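Local atomic coordinates of ectonucleoside triphosphate diphosphohydrolase 4 (Homo sapiens, PDB entry 6WG5), a protein that belongs to the GDA1/CD39 family, whose members share the actin-like fold, with two lobes that are each built round a mixed beta sheet. Residues Gly43-Cys48 against Gly482-Arg487; Tyr178-Ile183 against His269-Tyr274; Leu187-His192 against Asp196-Val201. All blocks are in the same frame, centred on the assembly; numbering follows the deposited sequence.

The three contacts form a chain of packing through one polypeptide. Contact 1 sets helix 479-487 on the sheet that holds strand 40-48, and contact 2 sets helix 172-186 on the sheet that holds strand 270-279; their centres are 14 Å apart. The two helices meet directly, with Ala483 CA 3.7 Å from Tyr178 CD1. Contact 3 follows the end of helix 172-186, its centre 14 Å from that of contact 2, and the stacked rings of His192 and His269 join the two. Contacts 1 and 3 do not touch, their centres being 24 Å apart. At its far end strand 270-279 reaches Leu279, which neighbours an attached glycan.

Contact 1. Residues Gly43-Cys48 against Gly482-Arg487; sequences GIVVDC and GAILYR
Gly43 and Val45 of strand 43-48 face Ile484 of helix 482-487, the segment axes coming within 9.0 Å of each other and their N-to-C directions diverging by 133°. The backbones are closest at Val45 and Ile484, whose CA atoms lie 6.9 Å apart, and side chains fill the interval. On the strand, Val45 presents CG2, the methyl that stands beside its own backbone N, since CG1 takes the place anti to that N (chi1 -176°). Val45 CG2 is 3.8 Å from Ile484 CB and equally near Ile484 CD1, so one methyl rests against both the base and the tip of the isoleucine. Ile484 in turn sends its CG1 branch out and bends it at chi2 (83°), which carries the terminal methyl along the strand. There Ile484 CD1 settles against bare backbone, 3.9 Å from Gly43 CA and 4.2 Å from Ile44 N. Ile44 itself points away from the helix and packs against Leu127 and Val55 on the other side of the sheet. The backbone of strand 40-48 is bonded to neighbours on both flanks, Val45 with Phe56 on one and Val46 with Tyr128 on the other, and Ile484 extends its packing to Tyr58 in strand 53-61. The helix therefore lies on one face of a central strand of the mixed sheet. Across the two segments no hydrogen bond forms, every touching residue is buried, and 146 Å² is lost in all: between these two segments the contact is purely apolar and non-directional, made by methyls against each other and against Gly43 CA.

Contact 2. Residues Tyr178-Ile183 against His269-Tyr274; sequences YAWIGI and HVYRVY
Trp180 alone carries helix 178-183 onto strand 270-274, where it meets Tyr271 and Val273. At the start of the segment, Tyr178 and Ala179 both pack on Trp479 of helix 479-487 and have no part in the strand contact. Trp180 comes next, its CG anti to the backbone N (chi1 180°), which swings the indole out from the helix to the strand. Val273 lies under one face of that indole: Val273 CG2 is 3.7 Å from the centroid of the six-membered ring of Trp180 and only 10° off the normal, a CH-pi contact, while Val273 CG1 sits 4.1 Å from Trp180 CG. The far rim of the indole is directed at the ring of Tyr271 in an edge-to-face pair, with centroids 5.6 Å apart and planes at 63°; Trp180 CH2 leads, 3.8 Å from Tyr271 CD1. After the tryptophan, Ile181 turns to Leu485. Helix 172-186 is thus packed between helix 479-487 and the mixed sheet in which strand 270-279 runs antiparallel to both its neighbours, 255-259 and 229-235; Trp180 and Tyr271 each also touch Glu235 of the latter.

Contact 3. Residues Leu187-His192 against Asp196-Val201; sequences LGRFEH and DDEAVV
Arg189 and Glu198 make the close part of this contact, their side chains crossing at about a right angle. Both chains bend at chi2, Arg189 at -55° and Glu198 at -88°, which brings the guanidinium and carboxylate together although the nearest CA atoms, those of the same two residues, stay 8.7 Å apart. Arg189 NE lies 3.6 Å from Glu198 OE1, a salt bridge of charges alone: the oxygen stands well out of the guanidinium plane and no N-H is aimed at it. The planes of the two groups are turned 61° from each other, and Glu198 OE2 sits over one face of the guanidinium, displaced toward the rim. Each partner has a further charge, Arg189 NH1 pairing with Glu380 and Glu198 OE2 with Lys19, so the pair belongs to a wider ionic cluster.

Arg189 stands in a turn that follows the helix end. Gly188, with positive phi, closes helix 172-186 in a Schellman motif, and a type I turn follows, held by Glu191 N to Gly188 O at 3.1 Å.

Beyond this pair the fit is looser and mediated by solvent. One water donates to Leu187 O at 2.8 Å and also to Glu198 OE1, spanning two oxygens that are 4.1 Å apart. A second donates to Glu198 OE1 at 3.0 Å and accepts a weak bond from Arg189 NH2, in the guanidinium plane. Just before Glu198, Asp196 and Asp197 are exposed and poorly ordered. Only 83 Å² is buried in all. With no direct hydrogen bond across the segments, the link between the helix end and the approach to strand 200-203 rests on electrostatics and two waters, and the surrounding charges probably favour an ionised Glu198.

Contact 1. Residues Gly43-Cys48 against Gly482-Arg487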
loop_
_atom_site.group_PDB
_atom_site.type_symbol
_atom_site.label_atom_id
_atom_site.label_comp_id
_atom_site.label_asym_id
_atom_site.label_seq_id
_atom_site.Cartn_x
_atom_site.Cartn_y
_atom_site.Cartn_z
ATOM N N GLY A 43 -20.043 -7.175 7.317
ATOM C CA GLY A 43 -18.770 -7.757 7.707
ATOM C C GLY A 43 -17.921 -6.697 8.368
ATOM O O GLY A 43 -18.026 -5.509 8.049
ATOM N N ILE A 44 -17.077 -7.127 9.304
ATOM C CA ILE A 44 -16.308 -6.216 10.143
ATOM C C ILE A 44 -14.839 -6.608 10.080
ATOM O O ILE A 44 -14.500 -7.787 10.231
ATOM C CB ILE A 44 -16.808 -6.227 11.600
ATOM C CG1 ILE A 44 -18.289 -5.841 11.660
ATOM C CG2 ILE A 44 -15.998 -5.257 12.449
ATOM C CD1 ILE A 44 -19.021 -6.414 12.853
ATOM N N VAL A 45 -13.973 -5.619 9.865
ATOM C CA VAL A 45 -12.530 -5.818 9.820
ATOM C C VAL A 45 -11.883 -4.814 10.763
ATOM O O VAL A 45 -12.230 -3.627 10.745
ATOM C CB VAL A 45 -11.970 -5.647 8.395
ATOM C CG1 VAL A 45 -10.479 -5.967 8.363
ATOM C CG2 VAL A 45 -12.729 -6.526 7.415
ATOM N N VAL A 46 -10.946 -5.287 11.581
ATOM C CA VAL A 46 -10.170 -4.437 12.477
ATOM C C VAL A 46 -8.731 -4.423 11.981
ATOM O O VAL A 46 -8.090 -5.477 11.881
ATOM C CB VAL A 46 -10.250 -4.920 13.934
ATOM C CG1 VAL A 46 -9.284 -4.138 14.819
ATOM C CG2 VAL A 46 -11.666 -4.779 14.460
ATOM N N ASP A 47 -8.227 -3.231 11.673
ATOM C CA ASP A 47 -6.823 -3.037 11.329
ATOM C C ASP A 47 -6.062 -2.694 12.605
ATOM O O ASP A 47 -6.208 -1.592 13.144
ATOM C CB ASP A 47 -6.676 -1.935 10.283
ATOM C CG ASP A 47 -5.239 -1.469 10.119
ATOM O OD1 ASP A 47 -4.310 -2.229 10.466
ATOM O OD2 ASP A 47 -5.039 -0.332 9.636
ATOM N N CYS A 48 -5.253 -3.636 13.090
ATOM C CA CYS A 48 -4.463 -3.448 14.308
ATOM C C CYS A 48 -3.047 -3.050 13.903
ATOM O O CYS A 48 -2.168 -3.895 13.730
ATOM C CB CYS A 48 -4.470 -4.711 15.160
ATOM S SG CYS A 48 -6.000 -4.973 16.084
ATOM N N GLY A 482 -9.841 -5.224 0.582
ATOM C CA GLY A 482 -9.368 -6.431 -0.070
ATOM C C GLY A 482 -9.381 -7.628 0.856
ATOM O O GLY A 482 -9.561 -8.763 0.406
ATOM N N ALA A 483 -9.195 -7.397 2.157
ATOM C CA ALA A 483 -9.237 -8.491 3.120
ATOM C C ALA A 483 -10.644 -9.061 3.237
ATOM O O ALA A 483 -10.847 -10.272 3.093
ATOM C CB ALA A 483 -8.735 -8.006 4.481
ATOM N N ILE A 484 -11.633 -8.202 3.500
ATOM C CA ILE A 484 -13.013 -8.673 3.593
ATOM C C ILE A 484 -13.433 -9.333 2.287
ATOM O O ILE A 484 -14.142 -10.345 2.283
ATOM C CB ILE A 484 -13.954 -7.512 3.970
ATOM C CG1 ILE A 484 -15.358 -8.029 4.284
ATOM C CG2 ILE A 484 -14.023 -6.475 2.857
ATOM C CD1 ILE A 484 -15.514 -8.541 5.690
ATOM N N LEU A 485 -12.997 -8.773 1.156
ATOM C CA LEU A 485 -13.382 -9.329 -0.136
ATOM C C LEU A 485 -12.816 -10.730 -0.318
ATOM O O LEU A 485 -13.483 -11.611 -0.874
ATOM C CB LEU A 485 -12.910 -8.403 -1.257
ATOM C CG LEU A 485 -13.436 -8.680 -2.665
ATOM C CD1 LEU A 485 -14.949 -8.530 -2.725
ATOM C CD2 LEU A 485 -12.767 -7.746 -3.664
ATOM N N TYR A 486 -11.590 -10.960 0.154
ATOM C CA TYR A 486 -10.978 -12.276 0.021
ATOM C C TYR A 486 -11.551 -13.267 1.027
ATOM O O TYR A 486 -11.785 -14.431 0.688
ATOM C CB TYR A 486 -9.462 -12.172 0.183
ATOM C CG TYR A 486 -8.740 -13.473 -0.084
ATOM C CD1 TYR A 486 -8.233 -14.239 0.957
ATOM C CD2 TYR A 486 -8.578 -13.944 -1.379
ATOM C CE1 TYR A 486 -7.579 -15.431 0.715
ATOM C CE2 TYR A 486 -7.926 -15.135 -1.630
ATOM C CZ TYR A 486 -7.429 -15.875 -0.580
ATOM O OH TYR A 486 -6.777 -17.063 -0.829
ATOM N N ARG A 487 -11.790 -12.829 2.267
ATOM C CA ARG A 487 -12.273 -13.754 3.289
ATOM C C ARG A 487 -13.708 -14.200 3.026
ATOM O O ARG A 487 -14.082 -15.316 3.398
ATOM C CB ARG A 487 -12.162 -13.118 4.676
ATOM C CG ARG A 487 -10.732 -12.803 5.133
ATOM C CD ARG A 487 -9.823 -14.030 5.102
ATOM N NE ARG A 487 -10.372 -15.154 5.858
ATOM C CZ ARG A 487 -10.126 -15.397 7.144
ATOM N NH1 ARG A 487 -9.330 -14.599 7.847
ATOM N NH2 ARG A 487 -10.679 -16.449 7.733
#

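Contact 2. Residues Tyr178-Ile183 against His269-Tyr274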
loop_
_atom_site.group_PDB
_atom_site.type_symbol
_atom_site.label_atom_id
_atom_site.label_comp_id
_atom_site.label_asym_id
_atom_site.label_seq_id
_atom_site.Cartn_x
_atom_site.Cartn_y
_atom_site.Cartn_z
ATOM N N TYR A 178 -3.714 -7.653 -0.111
ATOM C CA TYR A 178 -5.007 -7.073 0.241
ATOM C C TYR A 178 -5.146 -5.658 -0.310
ATOM O O TYR A 178 -6.210 -5.286 -0.818
ATOM C CB TYR A 178 -5.188 -7.072 1.760
ATOM C CG TYR A 178 -5.384 -8.442 2.382
ATOM C CD1 TYR A 178 -5.979 -9.479 1.673
ATOM C CD2 TYR A 178 -4.981 -8.693 3.688
ATOM C CE1 TYR A 178 -6.163 -10.723 2.244
ATOM C CE2 TYR A 178 -5.162 -9.934 4.266
ATOM C CZ TYR A 178 -5.753 -10.945 3.540
ATOM O OH TYR A 178 -5.933 -12.183 4.112
ATOM N N ALA A 179 -4.089 -4.853 -0.216
ATOM C CA ALA A 179 -4.150 -3.503 -0.766
ATOM C C ALA A 179 -4.287 -3.540 -2.282
ATOM O O ALA A 179 -5.009 -2.725 -2.868
ATOM C CB ALA A 179 -2.912 -2.709 -0.355
ATOM N N TRP A 180 -3.602 -4.481 -2.935
ATOM C CA TRP A 180 -3.716 -4.607 -4.382
ATOM C C TRP A 180 -5.130 -5.011 -4.785
ATOM O O TRP A 180 -5.667 -4.507 -5.779
ATOM C CB TRP A 180 -2.691 -5.619 -4.894
ATOM C CG TRP A 180 -2.731 -5.828 -6.373
ATOM C CD1 TRP A 180 -2.027 -5.142 -7.318
ATOM C CD2 TRP A 180 -3.513 -6.798 -7.080
ATOM N NE1 TRP A 180 -2.324 -5.623 -8.572
ATOM C CE2 TRP A 180 -3.235 -6.640 -8.451
ATOM C CE3 TRP A 180 -4.422 -7.785 -6.685
ATOM C CZ2 TRP A 180 -3.831 -7.429 -9.429
ATOM C CZ3 TRP A 180 -5.016 -8.568 -7.658
ATOM C CH2 TRP A 180 -4.719 -8.385 -9.014
ATOM N N ILE A 181 -5.750 -5.915 -4.021
ATOM C CA ILE A 181 -7.135 -6.294 -4.285
ATOM C C ILE A 181 -8.057 -5.100 -4.084
ATOM O O ILE A 181 -8.996 -4.879 -4.860
ATOM C CB ILE A 181 -7.545 -7.479 -3.389
ATOM C CG1 ILE A 181 -6.773 -8.741 -3.781
ATOM C CG2 ILE A 181 -9.053 -7.736 -3.480
ATOM C CD1 ILE A 181 -6.940 -9.890 -2.803
ATOM N N GLY A 182 -7.804 -4.310 -3.040
ATOM C CA GLY A 182 -8.689 -3.198 -2.733
ATOM C C GLY A 182 -8.786 -2.198 -3.869
ATOM O O GLY A 182 -9.881 -1.791 -4.263
ATOM N N ILE A 183 -7.639 -1.786 -4.413
ATOM C CA ILE A 183 -7.652 -0.751 -5.442
ATOM C C ILE A 183 -8.280 -1.281 -6.724
ATOM O O ILE A 183 -9.104 -0.605 -7.351
ATOM C CB ILE A 183 -6.230 -0.208 -5.685
ATOM C CG1 ILE A 183 -6.289 0.984 -6.643
ATOM C CG2 ILE A 183 -5.308 -1.296 -6.238
ATOM C CD1 ILE A 183 -4.949 1.636 -6.915
ATOM N N HIS A 269 -10.813 -15.686 -11.987
ATOM C CA HIS A 269 -10.358 -14.804 -10.919
ATOM C C HIS A 269 -9.108 -15.326 -10.213
ATOM O O HIS A 269 -8.863 -14.967 -9.056
ATOM C CB HIS A 269 -11.478 -14.591 -9.900
ATOM C CG HIS A 269 -12.619 -13.774 -10.417
ATOM N ND1 HIS A 269 -12.460 -12.495 -10.904
ATOM C CD2 HIS A 269 -13.943 -14.050 -10.510
ATOM C CE1 HIS A 269 -13.633 -12.020 -11.281
ATOM N NE2 HIS A 269 -14.549 -12.943 -11.052
ATOM N N VAL A 270 -8.318 -16.168 -10.875
ATOM C CA VAL A 270 -7.032 -16.606 -10.341
ATOM C C VAL A 270 -5.969 -15.600 -10.763
ATOM O O VAL A 270 -5.817 -15.307 -11.955
ATOM C CB VAL A 270 -6.683 -18.022 -10.833
ATOM C CG1 VAL A 270 -5.272 -18.411 -10.404
ATOM C CG2 VAL A 270 -7.687 -19.027 -10.299
ATOM N N TYR A 271 -5.230 -15.075 -9.787
ATOM C CA TYR A 271 -4.235 -14.041 -10.031
ATOM C C TYR A 271 -2.904 -14.416 -9.398
ATOM O O TYR A 271 -2.865 -15.026 -8.325
ATOM C CB TYR A 271 -4.687 -12.685 -9.467
ATOM C CG TYR A 271 -5.867 -12.087 -10.192
ATOM C CD1 TYR A 271 -5.683 -11.281 -11.303
ATOM C CD2 TYR A 271 -7.165 -12.331 -9.765
ATOM C CE1 TYR A 271 -6.756 -10.736 -11.974
ATOM C CE2 TYR A 271 -8.246 -11.790 -10.428
ATOM C CZ TYR A 271 -8.036 -10.993 -11.532
ATOM O OH TYR A 271 -9.106 -10.449 -12.202
ATOM N N ARG A 272 -1.821 -14.061 -10.083
ATOM C CA ARG A 272 -0.471 -14.132 -9.540
ATOM C C ARG A 272 0.010 -12.706 -9.308
ATOM O O ARG A 272 0.162 -11.941 -10.268
ATOM C CB ARG A 272 0.465 -14.873 -10.496
ATOM C CG ARG A 272 1.851 -15.141 -9.931
ATOM C CD ARG A 272 2.797 -15.724 -10.975
ATOM N NE ARG A 272 2.102 -16.577 -11.943
ATOM C CZ ARG A 272 2.098 -16.396 -13.262
ATOM N NH1 ARG A 272 1.428 -17.241 -14.038
ATOM N NH2 ARG A 272 2.767 -15.395 -13.820
ATOM N N VAL A 273 0.239 -12.349 -8.046
ATOM C CA VAL A 273 0.612 -10.990 -7.671
ATOM C C VAL A 273 1.973 -11.016 -6.989
ATOM O O VAL A 273 2.196 -11.799 -6.058
ATOM C CB VAL A 273 -0.441 -10.345 -6.754
ATOM C CG1 VAL A 273 -0.047 -8.917 -6.412
ATOM C CG2 VAL A 273 -1.808 -10.376 -7.420
ATOM N N TYR A 274 2.874 -10.154 -7.455
ATOM C CA TYR A 274 4.189 -9.975 -6.858
ATOM C C TYR A 274 4.127 -8.834 -5.856
ATOM O O TYR A 274 3.565 -7.777 -6.152
ATOM C CB TYR A 274 5.223 -9.680 -7.945
ATOM C CG TYR A 274 6.542 -9.125 -7.449
ATOM C CD1 TYR A 274 6.794 -7.761 -7.472
ATOM C CD2 TYR A 274 7.541 -9.966 -6.979
ATOM C CE1 TYR A 274 7.998 -7.247 -7.034
ATOM C CE2 TYR A 274 8.752 -9.461 -6.535
ATOM C CZ TYR A 274 8.975 -8.102 -6.569
ATOM O OH TYR A 274 10.176 -7.591 -6.129
#

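Contact 3. Residues Leu187-His192 against Asp196-Val201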
loop_
_atom_site.group_PDB
_atom_site.type_symbol
_atom_site.label_atom_id
_atom_site.label_comp_id
_atom_site.label_asym_id
_atom_site.label_seq_id
_atom_site.Cartn_x
_atom_site.Cartn_y
_atom_site.Cartn_z
ATOM N N LEU A 187 -11.707 -0.011 -8.737
ATOM C CA LEU A 187 -11.522 0.335 -10.141
ATOM C C LEU A 187 -12.299 -0.580 -11.078
ATOM O O LEU A 187 -12.303 -0.334 -12.289
ATOM C CB LEU A 187 -10.036 0.293 -10.502
ATOM C CG LEU A 187 -9.139 1.357 -9.861
ATOM C CD1 LEU A 187 -7.705 1.180 -10.328
ATOM C CD2 LEU A 187 -9.623 2.763 -10.178
ATOM N N GLY A 188 -12.945 -1.622 -10.557
ATOM C CA GLY A 188 -13.765 -2.489 -11.377
ATOM C C GLY A 188 -13.008 -3.509 -12.192
ATOM O O GLY A 188 -13.572 -4.068 -13.139
ATOM N N ARG A 189 -11.750 -3.782 -11.854
ATOM C CA ARG A 189 -10.927 -4.681 -12.653
ATOM C C ARG A 189 -11.268 -6.149 -12.443
ATOM O O ARG A 189 -10.776 -6.993 -13.200
ATOM C CB ARG A 189 -9.449 -4.445 -12.340
ATOM C CG ARG A 189 -9.023 -2.990 -12.488
ATOM C CD ARG A 189 -9.348 -2.448 -13.873
ATOM N NE ARG A 189 -9.041 -1.028 -13.991
ATOM C CZ ARG A 189 -7.863 -0.539 -14.364
ATOM N NH1 ARG A 189 -6.860 -1.353 -14.656
ATOM N NH2 ARG A 189 -7.689 0.773 -14.442
ATOM N N PHE A 190 -12.085 -6.472 -11.445
ATOM C CA PHE A 190 -12.590 -7.824 -11.264
ATOM C C PHE A 190 -13.984 -8.004 -11.851
ATOM O O PHE A 190 -14.510 -9.121 -11.834
ATOM C CB PHE A 190 -12.590 -8.186 -9.776
ATOM C CG PHE A 190 -11.241 -8.059 -9.129
ATOM C CD1 PHE A 190 -10.109 -8.567 -9.747
ATOM C CD2 PHE A 190 -11.100 -7.415 -7.912
ATOM C CE1 PHE A 190 -8.867 -8.449 -9.155
ATOM C CE2 PHE A 190 -9.859 -7.293 -7.317
ATOM C CZ PHE A 190 -8.743 -7.812 -7.939
ATOM N N GLU A 191 -14.592 -6.935 -12.358
ATOM C CA GLU A 191 -15.795 -7.047 -13.173
ATOM C C GLU A 191 -15.393 -7.492 -14.573
ATOM O O GLU A 191 -14.650 -6.787 -15.263
ATOM C CB GLU A 191 -16.537 -5.713 -13.219
ATOM C CG GLU A 191 -17.451 -5.474 -12.032
ATOM C CD GLU A 191 -17.716 -4.003 -11.789
ATOM O OE1 GLU A 191 -17.701 -3.223 -12.766
ATOM O OE2 GLU A 191 -17.932 -3.625 -10.617
ATOM N N HIS A 192 -15.870 -8.657 -14.988
ATOM C CA HIS A 192 -15.415 -9.287 -16.218
ATOM C C HIS A 192 -16.480 -9.174 -17.300
ATOM O O HIS A 192 -17.680 -9.146 -17.014
ATOM C CB HIS A 192 -15.047 -10.752 -15.966
ATOM C CG HIS A 192 -13.745 -10.922 -15.246
ATOM N ND1 HIS A 192 -12.863 -9.880 -15.054
ATOM C CD2 HIS A 192 -13.176 -12.007 -14.670
ATOM C CE1 HIS A 192 -11.807 -10.315 -14.392
ATOM N NE2 HIS A 192 -11.971 -11.602 -14.146
ATOM N N ASP A 196 -14.927 -3.199 -22.801
ATOM C CA ASP A 196 -14.871 -2.597 -24.127
ATOM C C ASP A 196 -14.038 -1.322 -24.107
ATOM O O ASP A 196 -13.303 -1.034 -25.057
ATOM C CB ASP A 196 -16.288 -2.315 -24.620
ATOM C CG ASP A 196 -17.239 -3.472 -24.353
ATOM O OD1 ASP A 196 -16.762 -4.609 -24.162
ATOM O OD2 ASP A 196 -18.467 -3.240 -24.334
ATOM N N ASP A 197 -14.140 -0.552 -23.026
ATOM C CA ASP A 197 -13.338 0.650 -22.863
ATOM C C ASP A 197 -11.994 0.365 -22.208
ATOM O O ASP A 197 -11.001 1.024 -22.538
ATOM C CB ASP A 197 -14.110 1.674 -22.023
ATOM C CG ASP A 197 -13.865 3.107 -22.464
ATOM O OD1 ASP A 197 -13.349 3.317 -23.583
ATOM O OD2 ASP A 197 -14.204 4.029 -21.692
ATOM N N GLU A 198 -11.942 -0.606 -21.300
ATOM C CA GLU A 198 -10.741 -0.897 -20.535
ATOM C C GLU A 198 -9.774 -1.765 -21.339
ATOM O O GLU A 198 -10.123 -2.356 -22.366
ATOM C CB GLU A 198 -11.107 -1.590 -19.220
ATOM C CG GLU A 198 -11.876 -0.712 -18.242
ATOM C CD GLU A 198 -10.964 0.102 -17.343
ATOM O OE1 GLU A 198 -11.404 0.481 -16.236
ATOM O OE2 GLU A 198 -9.808 0.362 -17.741
ATOM N N ALA A 199 -8.541 -1.838 -20.848
ATOM C CA ALA A 199 -7.496 -2.648 -21.451
ATOM C C ALA A 199 -7.572 -4.092 -20.961
ATOM O O ALA A 199 -8.076 -4.381 -19.873
ATOM C CB ALA A 199 -6.120 -2.067 -21.126
ATOM N N VAL A 200 -7.038 -5.003 -21.777
ATOM C CA VAL A 200 -7.065 -6.429 -21.485
ATOM C C VAL A 200 -5.653 -6.990 -21.590
ATOM O O VAL A 200 -4.777 -6.418 -22.241
ATOM C CB VAL A 200 -8.017 -7.195 -22.429
ATOM C CG1 VAL A 200 -9.452 -6.800 -22.156
ATOM C CG2 VAL A 200 -7.655 -6.927 -23.880
ATOM N N VAL A 201 -5.446 -8.134 -20.934
ATOM C CA VAL A 201 -4.160 -8.817 -20.921
ATOM C C VAL A 201 -4.381 -10.300 -21.177
ATOM O O VAL A 201 -5.465 -10.844 -20.954
ATOM C CB VAL A 201 -3.402 -8.627 -19.588
ATOM C CG1 VAL A 201 -2.883 -7.207 -19.459
ATOM C CG2 VAL A 201 -4.302 -8.976 -18.414
HETATM O O HOH W 1 -12.702 -1.163 -14.913
HETATM O O HOH W 2 -10.628 2.334 -14.031
#